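Local coordinates for protein acylneuraminate lyase (Mycoplasma synoviae, PDB 4N4P) that belongs to the dihydrodipicolinate synthetase family of TIM-barrel proteins and assembles from four chains, at residues E31-N34 with F35-K39. Sequence-based numbering, arbitrary orientation.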
# COMPACT_ATOMS: atom_id res chain seq x y z
N GLU A 31 -39.38 13.04 -7.11
CA GLU A 31 -38.99 14.42 -6.78
C GLU A 31 -37.49 14.64 -6.99
O GLU A 31 -37.09 15.70 -7.43
CB GLU A 31 -39.34 14.78 -5.33
CG GLU A 31 -40.85 14.85 -5.05
CD GLU A 31 -41.15 15.50 -3.71
OE1 GLU A 31 -40.36 16.38 -3.25
OE2 GLU A 31 -42.19 15.15 -3.12
N VAL A 32 -36.67 13.66 -6.63
CA VAL A 32 -35.23 13.80 -6.86
C VAL A 32 -34.94 13.92 -8.36
O VAL A 32 -34.13 14.73 -8.77
CB VAL A 32 -34.44 12.63 -6.25
CG1 VAL A 32 -33.02 12.53 -6.82
CG2 VAL A 32 -34.43 12.78 -4.71
N VAL A 33 -35.58 13.08 -9.17
CA VAL A 33 -35.39 13.16 -10.64
C VAL A 33 -35.75 14.56 -11.15
O VAL A 33 -34.96 15.20 -11.87
CB VAL A 33 -36.15 12.03 -11.41
CG1 VAL A 33 -36.08 12.25 -12.96
CG2 VAL A 33 -35.58 10.67 -11.05
N ASN A 34 -36.93 15.07 -10.78
CA ASN A 34 -37.30 16.42 -11.20
C ASN A 34 -36.32 17.48 -10.76
O ASN A 34 -36.03 18.41 -11.50
CB ASN A 34 -38.72 16.80 -10.73
CG ASN A 34 -39.82 15.94 -11.36
OD1 ASN A 34 -39.65 15.27 -12.38
ND2 ASN A 34 -41.00 16.00 -10.73
N PHE A 35 -35.82 17.38 -9.52
CA PHE A 35 -34.84 18.33 -9.00
C PHE A 35 -33.58 18.31 -9.89
O PHE A 35 -33.07 19.37 -10.31
CB PHE A 35 -34.51 17.97 -7.54
CG PHE A 35 -33.43 18.82 -6.93
CD1 PHE A 35 -33.69 20.15 -6.58
CD2 PHE A 35 -32.17 18.28 -6.66
CE1 PHE A 35 -32.69 20.93 -5.97
CE2 PHE A 35 -31.18 19.03 -6.07
CZ PHE A 35 -31.44 20.36 -5.72
N LEU A 36 -33.12 17.12 -10.23
CA LEU A 36 -31.90 16.98 -11.04
C LEU A 36 -32.10 17.54 -12.45
O LEU A 36 -31.26 18.29 -12.97
CB LEU A 36 -31.47 15.51 -11.11
CG LEU A 36 -31.08 14.91 -9.75
CD1 LEU A 36 -30.66 13.45 -9.88
CD2 LEU A 36 -29.95 15.77 -9.15
N VAL A 37 -33.22 17.20 -13.06
CA VAL A 37 -33.52 17.67 -14.41
C VAL A 37 -33.80 19.17 -14.41
O VAL A 37 -33.26 19.90 -15.24
CB VAL A 37 -34.73 16.91 -15.01
CG1 VAL A 37 -35.15 17.50 -16.40
CG2 VAL A 37 -34.42 15.39 -15.12
N GLU A 38 -34.66 19.64 -13.50
CA GLU A 38 -35.22 20.99 -13.63
C GLU A 38 -34.44 22.06 -12.91
O GLU A 38 -34.40 23.21 -13.36
CB GLU A 38 -36.68 21.00 -13.15
CG GLU A 38 -37.56 20.03 -13.91
CD GLU A 38 -38.86 19.67 -13.18
OE1 GLU A 38 -39.27 20.40 -12.25
OE2 GLU A 38 -39.46 18.63 -13.52
N LYS A 39 -33.82 21.71 -11.77
CA LYS A 39 -33.11 22.68 -10.96
C LYS A 39 -31.60 22.55 -11.12
O LYS A 39 -30.91 23.56 -11.26
CB LYS A 39 -33.45 22.54 -9.46
CG LYS A 39 -34.92 22.89 -9.13
CD LYS A 39 -35.21 24.36 -9.44
CE LYS A 39 -36.62 24.72 -8.98
NZ LYS A 39 -37.60 24.18 -9.93
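Glu38 lays its carboxylate alongside the amide of Asn34, one helical turn earlier, with OE2 coming to 3.4 Å from Asn34 CB. Both side chains point the same way, and their flat groups are nearly aligned, the two planes lying 21° apart. The reach depends on the Glu38 chain: CG sits beside its own backbone N (chi1 -58°), and the extension beyond it brings the carboxylate level with the Asn34 side chain. Arg76 bridges the pair: its NH1 forms a salt bridge with Glu38 OE2 and its NH2 a hydrogen bond to Asn34 OD1, which probably eases the closeness of the two oxygens.

In the backbone, the i to i+4 ladder of an alpha helix runs on, and Glu38 N donates to Asn34 O at 2.7 Å. The bond from Val37 N to Val33 O is the straightest of the four, with an N-H...O angle of 169°. This is helix 26-39, which follows the first strand of the TIM barrel and leads to strand 44-47. Its inner face repeats the same spacing in apolar form: Val33 CG1 lies 4.2 Å from Val37 CG2, both side chains packing on Ile45 of that strand. Next to them Val32 CG1 touches Leu36 CD1 at 4.0 Å; Leu36 also meets Ile45, whereas Val32 packs on Met261 of helix 253-263, which Phe35 contacts too.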